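Local coordinates for DUF5751 domain-containing protein (PDB 2RBG) that is of unknown function but folds as a three-layer alpha/beta domain, with helices packed on both faces of a five-stranded parallel sheet, at residues A[26-31]-A[89-94]; A[19-24]-A[36-41]; A[5-10]-A[80-85]. One frame throughout, in Å; residues are numbered along the deposited sequence.

Contact 1. Residues A[26-31]-A[89-94]; sequences LDVRSS and GLLVYC
D27 and Y93 make the one polar link between helix segment 26-31 and strand 89-94, which run nearly antiparallel at 163°, their axes 10.0 Å apart at closest approach. The phenol gives its proton to the carboxylate: Y93 OH lies 2.6 Å from D27 OD2, a short bond. The carboxylate meets the edge of the ring in its plane, and the two flat groups are only 19° from coplanar. OD2 accepts through its anti lone pair, the one directed away from OD1. The two side chains lie alongside each other, pointing opposite ways, and the phenol oxygen also reaches the aspartate stem, with Y93 OH 3.3 Å from D27 CB.

Apolar packing lies beside this bond. Both L91 methyls lie against D27 CB, CD2 at 3.7 Å, and L91 CD1 also meets V28 CG2 at 3.6 Å. V28 and L91 cross at about a right angle. With chi1 of V28 at 170°, CG2 is anti to the carbonyl carbon, and this is the methyl that touches the leucine.

Earlier on the same helix, Y20, K23 and I24 line the Y93 side chain, while K119 of the edge strand 117-121 touches D27. The strand itself ends at C94, joined to C122 by a disulfide.

The carboxylate therefore fixes the hydroxyl at the tip of a buried ring, so the phenol is satisfied by the helix that covers this face of the sheet, and the positive charge of the nearby K119 may partly offset that of D27.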
loop_
_atom_site.group_PDB
_atom_site.type_symbol
_atom_site.label_atom_id
_atom_site.label_comp_id
_atom_site.label_asym_id
_atom_site.label_seq_id
_atom_site.Cartn_x
_atom_site.Cartn_y
_atom_site.Cartn_z
ATOM N N LEU A 26 -8.240 -11.370 2.453
ATOM C CA LEU A 26 -7.467 -11.005 3.635
ATOM C C LEU A 26 -8.021 -9.668 4.134
ATOM O O LEU A 26 -8.260 -9.479 5.326
ATOM C CB LEU A 26 -5.985 -10.826 3.288
ATOM C CG LEU A 26 -4.985 -11.920 3.670
ATOM C CD1 LEU A 26 -5.291 -13.171 2.903
ATOM C CD2 LEU A 26 -3.572 -11.459 3.361
ATOM N N ASP A 27 -8.236 -8.745 3.204
ATOM C CA ASP A 27 -8.743 -7.427 3.554
ATOM C C ASP A 27 -10.196 -7.449 4.011
ATOM O O ASP A 27 -10.558 -6.763 4.968
ATOM C CB ASP A 27 -8.566 -6.459 2.382
ATOM C CG ASP A 27 -7.107 -6.131 2.117
ATOM O OD1 ASP A 27 -6.354 -5.962 3.101
ATOM O OD2 ASP A 27 -6.715 -6.032 0.936
ATOM N N VAL A 28 -11.031 -8.237 3.340
ATOM C CA VAL A 28 -12.433 -8.311 3.739
ATOM C C VAL A 28 -12.538 -8.871 5.158
ATOM O O VAL A 28 -13.267 -8.337 5.996
ATOM C CB VAL A 28 -13.255 -9.196 2.778
ATOM C CG1 VAL A 28 -14.640 -9.457 3.367
ATOM C CG2 VAL A 28 -13.392 -8.497 1.421
ATOM N N ARG A 29 -11.796 -9.937 5.437
ATOM C CA ARG A 29 -11.841 -10.530 6.770
ATOM C C ARG A 29 -11.424 -9.527 7.845
ATOM O O ARG A 29 -12.068 -9.425 8.889
ATOM C CB ARG A 29 -10.942 -11.767 6.837
ATOM C CG ARG A 29 -11.503 -12.992 6.127
ATOM C CD ARG A 29 -10.529 -14.150 6.257
ATOM N NE ARG A 29 -11.036 -15.394 5.688
ATOM C CZ ARG A 29 -11.357 -16.465 6.403
ATOM N NH1 ARG A 29 -11.228 -16.451 7.723
ATOM N NH2 ARG A 29 -11.793 -17.561 5.795
ATOM N N SER A 30 -10.359 -8.774 7.585
ATOM C CA SER A 30 -9.879 -7.785 8.549
ATOM C C SER A 30 -10.843 -6.618 8.753
ATOM O O SER A 30 -10.829 -5.977 9.804
ATOM C CB SER A 30 -8.515 -7.229 8.118
ATOM O OG SER A 30 -7.497 -8.201 8.272
ATOM N N SER A 31 -11.678 -6.345 7.753
ATOM C CA SER A 31 -12.627 -5.236 7.836
ATOM C C SER A 31 -13.740 -5.474 8.851
ATOM O O SER A 31 -14.393 -4.530 9.291
ATOM C CB SER A 31 -13.263 -4.970 6.469
ATOM O OG SER A 31 -14.246 -5.947 6.172
ATOM N N GLY A 89 -18.003 -0.001 2.985
ATOM C CA GLY A 89 -16.549 0.034 3.000
ATOM C C GLY A 89 -16.068 -0.119 1.572
ATOM O O GLY A 89 -16.818 -0.600 0.724
ATOM N N LEU A 90 -14.823 0.269 1.302
ATOM C CA LEU A 90 -14.289 0.182 -0.052
ATOM C C LEU A 90 -12.897 -0.434 -0.138
ATOM O O LEU A 90 -12.009 -0.085 0.637
ATOM C CB LEU A 90 -14.244 1.579 -0.675
ATOM C CG LEU A 90 -13.615 1.711 -2.063
ATOM C CD1 LEU A 90 -14.477 0.989 -3.090
ATOM C CD2 LEU A 90 -13.481 3.182 -2.427
ATOM N N LEU A 91 -12.724 -1.346 -1.091
ATOM C CA LEU A 91 -11.438 -1.994 -1.350
ATOM C C LEU A 91 -11.155 -1.806 -2.836
ATOM O O LEU A 91 -12.031 -2.042 -3.673
ATOM C CB LEU A 91 -11.493 -3.486 -1.011
ATOM C CG LEU A 91 -11.551 -3.827 0.482
ATOM C CD1 LEU A 91 -11.750 -5.328 0.662
ATOM C CD2 LEU A 91 -10.256 -3.375 1.160
ATOM N N VAL A 92 -9.940 -1.377 -3.162
ATOM C CA VAL A 92 -9.564 -1.133 -4.553
ATOM C C VAL A 92 -8.285 -1.868 -4.945
ATOM O O VAL A 92 -7.278 -1.782 -4.242
ATOM C CB VAL A 92 -9.360 0.383 -4.803
ATOM C CG1 VAL A 92 -8.856 0.619 -6.216
ATOM C CG2 VAL A 92 -10.669 1.128 -4.568
ATOM N N TYR A 93 -8.329 -2.571 -6.075
ATOM C CA TYR A 93 -7.168 -3.317 -6.563
ATOM C C TYR A 93 -6.954 -3.175 -8.064
ATOM O O TYR A 93 -7.906 -3.204 -8.844
ATOM C CB TYR A 93 -7.326 -4.809 -6.269
ATOM C CG TYR A 93 -7.636 -5.131 -4.834
ATOM C CD1 TYR A 93 -6.616 -5.369 -3.913
ATOM C CD2 TYR A 93 -8.955 -5.184 -4.391
ATOM C CE1 TYR A 93 -6.906 -5.653 -2.583
ATOM C CE2 TYR A 93 -9.254 -5.464 -3.073
ATOM C CZ TYR A 93 -8.228 -5.698 -2.171
ATOM O OH TYR A 93 -8.538 -5.984 -0.863
ATOM N N CYS A 94 -5.693 -3.049 -8.462
ATOM C CA CYS A 94 -5.348 -2.953 -9.875
ATOM C C CYS A 94 -3.861 -3.221 -10.048
ATOM O O CYS A 94 -3.113 -3.274 -9.067
ATOM C CB CYS A 94 -5.662 -1.553 -10.426
ATOM S SG CYS A 94 -4.401 -0.275 -10.080
#

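Contact 2. Residues A[19-24]-A[36-41]; sequences NYFRKI and TTINVF
F21 pushes the far end of its ring between I38 and V40, two residues of strand 36-41 that face helix 17-31. V40 CG2 sits at the ring edge, near its plane, 4.1 Å from F21 CZ. I38 comes at the ring obliquely with two of its methyls: CD1 is 4.1 Å from F21 CE2, and CG2 is equally far from F21 CZ. The first torsion of I38, -52°, turns CG1 anti to the carbonyl carbon and CG2 anti to the backbone N, which spreads this branched residue so that both branches can touch the phenylalanine. A looser contact is added by I24, whose CG2 lies 4.4 Å from I38 CD1.

One step out, I24 also positions the ring from within the helix: its CD1 stands 3.8 Å above the plane of F21, over the ring centre, a CH-pi arrangement one turn along. I53 packs on F21 as well, while V40 leans on I10 and L67 of the two flanking strands. An alanine in place of F21 would remove the ring that bridges helix and strand, and is likely to leave I38, V40 and the end of I24 poorly packed against one another.

Further out, the helix and strand belong to the beta-alpha-beta unit 6-11, 17-31, 35-41; the axes of segments 19-24 and 36-41 come to 12.1 Å at closest approach, with directions 155° apart. K23, just before I24, faces another way, forming a salt bridge with D76 of the second subunit and a cation-pi contact with F121.

All four touching residues are buried, and between these two segments the attachment rests on shape and dispersion alone; the polar bonds that D27 and Y20 of this helix make to the sheet go instead to strand 89-94.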
loop_
_atom_site.group_PDB
_atom_site.type_symbol
_atom_site.label_atom_id
_atom_site.label_comp_id
_atom_site.label_asym_id
_atom_site.label_seq_id
_atom_site.Cartn_x
_atom_site.Cartn_y
_atom_site.Cartn_z
ATOM N N ASN A 19 -3.534 -14.331 -7.345
ATOM C CA ASN A 19 -2.817 -13.605 -6.301
ATOM C C ASN A 19 -3.640 -12.475 -5.689
ATOM O O ASN A 19 -3.651 -12.300 -4.468
ATOM C CB ASN A 19 -1.502 -13.032 -6.841
ATOM C CG ASN A 19 -0.518 -14.111 -7.246
ATOM O OD1 ASN A 19 -0.344 -15.106 -6.545
ATOM N ND2 ASN A 19 0.149 -13.908 -8.378
ATOM N N TYR A 20 -4.326 -11.706 -6.527
ATOM C CA TYR A 20 -5.127 -10.602 -6.013
ATOM C C TYR A 20 -6.352 -11.027 -5.215
ATOM O O TYR A 20 -6.714 -10.359 -4.254
ATOM C CB TYR A 20 -5.560 -9.661 -7.139
ATOM C CG TYR A 20 -4.535 -8.595 -7.474
ATOM C CD1 TYR A 20 -3.325 -8.929 -8.082
ATOM C CD2 TYR A 20 -4.782 -7.251 -7.194
ATOM C CE1 TYR A 20 -2.390 -7.947 -8.410
ATOM C CE2 TYR A 20 -3.857 -6.261 -7.518
ATOM C CZ TYR A 20 -2.661 -6.620 -8.130
ATOM O OH TYR A 20 -1.751 -5.647 -8.485
ATOM N N PHE A 21 -7.005 -12.121 -5.600
ATOM C CA PHE A 21 -8.171 -12.537 -4.834
ATOM C C PHE A 21 -7.774 -13.015 -3.447
ATOM O O PHE A 21 -8.580 -12.992 -2.515
ATOM C CB PHE A 21 -8.978 -13.602 -5.579
ATOM C CG PHE A 21 -10.091 -13.022 -6.404
ATOM C CD1 PHE A 21 -9.819 -12.388 -7.613
ATOM C CD2 PHE A 21 -11.399 -13.026 -5.929
ATOM C CE1 PHE A 21 -10.833 -11.758 -8.334
ATOM C CE2 PHE A 21 -12.427 -12.397 -6.645
ATOM C CZ PHE A 21 -12.141 -11.761 -7.848
ATOM N N ARG A 22 -6.524 -13.435 -3.307
ATOM C CA ARG A 22 -6.036 -13.862 -2.008
ATOM C C ARG A 22 -5.995 -12.603 -1.137
ATOM O O ARG A 22 -6.327 -12.640 0.048
ATOM C CB ARG A 22 -4.639 -14.480 -2.137
ATOM C CG ARG A 22 -4.052 -14.955 -0.816
ATOM C CD ARG A 22 -2.702 -15.647 -0.990
ATOM N NE ARG A 22 -2.809 -16.980 -1.583
ATOM C CZ ARG A 22 -1.788 -17.830 -1.674
ATOM N NH1 ARG A 22 -0.593 -17.480 -1.211
ATOM N NH2 ARG A 22 -1.955 -19.029 -2.220
ATOM N N LYS A 23 -5.602 -11.482 -1.738
ATOM C CA LYS A 23 -5.538 -10.213 -1.017
ATOM C C LYS A 23 -6.939 -9.735 -0.648
ATOM O O LYS A 23 -7.180 -9.277 0.467
ATOM C CB LYS A 23 -4.866 -9.132 -1.871
ATOM C CG LYS A 23 -3.387 -9.345 -2.153
ATOM C CD LYS A 23 -2.815 -8.143 -2.907
ATOM C CE LYS A 23 -1.304 -8.224 -3.022
ATOM N NZ LYS A 23 -0.655 -8.197 -1.679
ATOM N N ILE A 24 -7.863 -9.837 -1.599
ATOM C CA ILE A 24 -9.231 -9.401 -1.365
ATOM C C ILE A 24 -9.822 -9.989 -0.090
ATOM O O ILE A 24 -10.356 -9.265 0.743
ATOM C CB ILE A 24 -10.139 -9.771 -2.559
ATOM C CG1 ILE A 24 -9.761 -8.907 -3.767
ATOM C CG2 ILE A 24 -11.613 -9.575 -2.186
ATOM C CD1 ILE A 24 -10.458 -9.298 -5.053
ATOM N N THR A 36 -19.228 -9.042 0.930
ATOM C CA THR A 36 -18.585 -8.128 0.001
ATOM C C THR A 36 -19.192 -8.329 -1.375
ATOM O O THR A 36 -19.557 -9.447 -1.748
ATOM C CB THR A 36 -17.049 -8.354 -0.089
ATOM O OG1 THR A 36 -16.478 -7.388 -0.982
ATOM C CG2 THR A 36 -16.731 -9.754 -0.605
ATOM N N THR A 37 -19.344 -7.236 -2.109
ATOM C CA THR A 37 -19.872 -7.311 -3.462
ATOM C C THR A 37 -18.667 -6.960 -4.324
ATOM O O THR A 37 -18.177 -5.827 -4.312
ATOM C CB THR A 37 -21.052 -6.325 -3.672
ATOM O OG1 THR A 37 -21.476 -6.378 -5.039
ATOM C CG2 THR A 37 -20.658 -4.905 -3.305
ATOM N N ILE A 38 -18.172 -7.967 -5.034
ATOM C CA ILE A 38 -16.983 -7.842 -5.869
ATOM C C ILE A 38 -17.290 -7.501 -7.319
ATOM O O ILE A 38 -18.062 -8.195 -7.983
ATOM C CB ILE A 38 -16.175 -9.150 -5.821
ATOM C CG1 ILE A 38 -15.918 -9.534 -4.363
ATOM C CG2 ILE A 38 -14.862 -8.991 -6.574
ATOM C CD1 ILE A 38 -15.291 -10.899 -4.187
ATOM N N ASN A 39 -16.663 -6.436 -7.804
ATOM C CA ASN A 39 -16.855 -5.978 -9.175
ATOM C C ASN A 39 -15.535 -6.054 -9.917
ATOM O O ASN A 39 -14.581 -5.347 -9.590
ATOM C CB ASN A 39 -17.389 -4.548 -9.162
ATOM C CG ASN A 39 -18.791 -4.473 -8.606
ATOM O OD1 ASN A 39 -19.772 -4.641 -9.332
ATOM N ND2 ASN A 39 -18.897 -4.247 -7.305
ATOM N N VAL A 40 -15.498 -6.918 -10.923
ATOM C CA VAL A 40 -14.300 -7.151 -11.708
ATOM C C VAL A 40 -14.427 -6.570 -13.107
ATOM O O VAL A 40 -15.350 -6.906 -13.845
ATOM C CB VAL A 40 -14.026 -8.661 -11.826
ATOM C CG1 VAL A 40 -12.657 -8.900 -12.446
ATOM C CG2 VAL A 40 -14.136 -9.316 -10.458
ATOM N N PHE A 41 -13.491 -5.700 -13.464
ATOM C CA PHE A 41 -13.487 -5.077 -14.780
ATOM C C PHE A 41 -12.490 -5.867 -15.612
ATOM O O PHE A 41 -11.278 -5.690 -15.500
ATOM C CB PHE A 41 -13.105 -3.609 -14.617
ATOM C CG PHE A 41 -14.054 -2.858 -13.728
ATOM C CD1 PHE A 41 -15.265 -2.382 -14.226
ATOM C CD2 PHE A 41 -13.786 -2.715 -12.368
ATOM C CE1 PHE A 41 -16.198 -1.780 -13.384
ATOM C CE2 PHE A 41 -14.713 -2.113 -11.516
ATOM C CZ PHE A 41 -15.923 -1.646 -12.028
#

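Contact 3. Residues A[5-10]-A[80-85]; sequences NILTLI and KNLEKS
L7 on strand 6-11 meets L82 where a type I beta turn, L82 to S85, follows helix 75-82; the nearest CA atoms, those of L7 and S85, are 8.9 Å apart. The fold is a doubly wound parallel alpha/beta sheet of strand order 3-2-1-4-5, as in Rossmann-like domains, and this contact lies on the face opposite helix 17-31, toward which I6, T8 and I10 turn.

The apolar half is a single leucine pair. L7 CD2 meets L82 CD1 at 3.9 Å, the two side chains crossing at about a right angle. Both have CG anti to the backbone N, with chi1 at 173° for L7 and -175° for L82, which directs each side chain at the other. T37 and N39 of the neighbouring strand flank L7, and L109 packs on L82.

The polar half belongs to the loop residue N5, whose ND2 also donates to the carbonyl of E86, just past the turn. Its amide nitrogen and S85 OG stand too far apart to bond directly, and one water bridges them: it accepts from N5 ND2 at 3.1 Å and lies at the same distance from S85 OG.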
loop_
_atom_site.group_PDB
_atom_site.type_symbol
_atom_site.label_atom_id
_atom_site.label_comp_id
_atom_site.label_asym_id
_atom_site.label_seq_id
_atom_site.Cartn_x
_atom_site.Cartn_y
_atom_site.Cartn_z
ATOM N N ASN A 5 -21.031 -4.548 4.414
ATOM C CA ASN A 5 -20.947 -4.979 3.021
ATOM C C ASN A 5 -19.910 -4.140 2.291
ATOM O O ASN A 5 -20.157 -2.992 1.928
ATOM C CB ASN A 5 -22.316 -4.863 2.338
ATOM C CG ASN A 5 -22.324 -5.450 0.936
ATOM O OD1 ASN A 5 -21.629 -6.426 0.655
ATOM N ND2 ASN A 5 -23.130 -4.870 0.053
ATOM N N ILE A 6 -18.745 -4.740 2.081
ATOM C CA ILE A 6 -17.625 -4.082 1.427
ATOM C C ILE A 6 -17.729 -4.056 -0.095
ATOM O O ILE A 6 -17.975 -5.086 -0.725
ATOM C CB ILE A 6 -16.300 -4.789 1.798
ATOM C CG1 ILE A 6 -16.154 -4.865 3.323
ATOM C CG2 ILE A 6 -15.120 -4.057 1.174
ATOM C CD1 ILE A 6 -16.088 -3.514 4.008
ATOM N N LEU A 7 -17.558 -2.872 -0.681
ATOM C CA LEU A 7 -17.570 -2.748 -2.134
ATOM C C LEU A 7 -16.134 -3.023 -2.563
ATOM O O LEU A 7 -15.223 -2.282 -2.195
ATOM C CB LEU A 7 -17.953 -1.334 -2.576
ATOM C CG LEU A 7 -17.812 -1.086 -4.085
ATOM C CD1 LEU A 7 -18.787 -1.974 -4.851
ATOM C CD2 LEU A 7 -18.073 0.383 -4.393
ATOM N N THR A 8 -15.931 -4.095 -3.321
ATOM C CA THR A 8 -14.597 -4.450 -3.793
ATOM C C THR A 8 -14.509 -4.238 -5.295
ATOM O O THR A 8 -15.315 -4.774 -6.056
ATOM C CB THR A 8 -14.259 -5.923 -3.463
ATOM O OG1 THR A 8 -14.143 -6.078 -2.040
ATOM C CG2 THR A 8 -12.940 -6.331 -4.110
ATOM N N LEU A 9 -13.536 -3.433 -5.712
ATOM C CA LEU A 9 -13.328 -3.146 -7.121
ATOM C C LEU A 9 -11.954 -3.665 -7.516
ATOM O O LEU A 9 -10.968 -3.419 -6.819
ATOM C CB LEU A 9 -13.387 -1.637 -7.375
ATOM C CG LEU A 9 -14.601 -0.894 -6.816
ATOM C CD1 LEU A 9 -14.503 0.583 -7.185
ATOM C CD2 LEU A 9 -15.880 -1.501 -7.369
ATOM N N ILE A 10 -11.890 -4.384 -8.630
ATOM C CA ILE A 10 -10.618 -4.912 -9.096
ATOM C C ILE A 10 -10.506 -4.938 -10.609
ATOM O O ILE A 10 -11.449 -5.290 -11.316
ATOM C CB ILE A 10 -10.359 -6.345 -8.559
ATOM C CG1 ILE A 10 -9.057 -6.898 -9.153
ATOM C CG2 ILE A 10 -11.538 -7.259 -8.908
ATOM C CD1 ILE A 10 -8.567 -8.190 -8.489
ATOM N N LYS A 80 -24.317 2.902 -12.314
ATOM C CA LYS A 80 -25.757 3.089 -12.149
ATOM C C LYS A 80 -26.288 2.113 -11.103
ATOM O O LYS A 80 -27.028 2.500 -10.198
ATOM C CB LYS A 80 -26.490 2.875 -13.477
ATOM C CG LYS A 80 -28.004 3.069 -13.382
ATOM C CD LYS A 80 -28.356 4.469 -12.901
ATOM C CE LYS A 80 -29.860 4.634 -12.714
ATOM N NZ LYS A 80 -30.215 6.020 -12.279
ATOM N N ASN A 81 -25.905 0.846 -11.225
ATOM C CA ASN A 81 -26.342 -0.175 -10.283
ATOM C C ASN A 81 -25.867 0.135 -8.867
ATOM O O ASN A 81 -26.520 -0.235 -7.891
ATOM C CB ASN A 81 -25.811 -1.548 -10.704
ATOM C CG ASN A 81 -26.508 -2.093 -11.941
ATOM O OD1 ASN A 81 -27.355 -1.428 -12.538
ATOM N ND2 ASN A 81 -26.149 -3.312 -12.330
ATOM N N LEU A 82 -24.726 0.805 -8.760
ATOM C CA LEU A 82 -24.169 1.157 -7.455
ATOM C C LEU A 82 -25.154 2.007 -6.648
ATOM O O LEU A 82 -25.151 1.977 -5.415
ATOM C CB LEU A 82 -22.848 1.912 -7.638
ATOM C CG LEU A 82 -22.064 2.262 -6.368
ATOM C CD1 LEU A 82 -21.787 1.000 -5.564
ATOM C CD2 LEU A 82 -20.762 2.954 -6.749
ATOM N N GLU A 83 -26.005 2.754 -7.344
ATOM C CA GLU A 83 -26.988 3.595 -6.666
ATOM C C GLU A 83 -27.925 2.783 -5.775
ATOM O O GLU A 83 -28.451 3.302 -4.790
ATOM C CB GLU A 83 -27.823 4.375 -7.685
ATOM C CG GLU A 83 -27.015 5.324 -8.548
ATOM C CD GLU A 83 -27.885 6.165 -9.461
ATOM O OE1 GLU A 83 -29.104 5.909 -9.524
ATOM O OE2 GLU A 83 -27.348 7.077 -10.122
ATOM N N LYS A 84 -28.129 1.513 -6.117
ATOM C CA LYS A 84 -29.021 0.644 -5.348
ATOM C C LYS A 84 -28.300 -0.336 -4.422
ATOM O O LYS A 84 -28.941 -1.083 -3.684
ATOM C CB LYS A 84 -29.911 -0.166 -6.296
ATOM C CG LYS A 84 -30.862 0.652 -7.150
ATOM C CD LYS A 84 -31.642 -0.259 -8.093
ATOM C CE LYS A 84 -32.632 0.523 -8.937
ATOM N NZ LYS A 84 -33.667 1.191 -8.102
ATOM N N SER A 85 -26.973 -0.337 -4.465
ATOM C CA SER A 85 -26.185 -1.254 -3.650
ATOM C C SER A 85 -25.856 -0.683 -2.278
ATOM O O SER A 85 -25.321 0.418 -2.166
ATOM C CB SER A 85 -24.888 -1.615 -4.383
ATOM O OG SER A 85 -24.143 -2.583 -3.664
HETATM O O HOH W 1 -24.673 -5.436 -2.579
#

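From the N terminus, segment 5-10 opens the chain as the central strand, and helix 17-31 follows, offering 19-24 to contact 2 and 26-31 to contact 1. Contact 2 closes first, when the chain returns as strand 35-41 beside strand 6-11. Contact 3 closes much later, at the end of helix 75-82, so contact 2 is nested within its loop. Contact 1 closes last, on strand 89-94, and crosses both. Helix 17-31 thus reaches the strands on either side of 6-11, while contact 3 lies on the opposite face. Contacts 1 and 2 also meet directly, where Y20 OH bonds to C94 O.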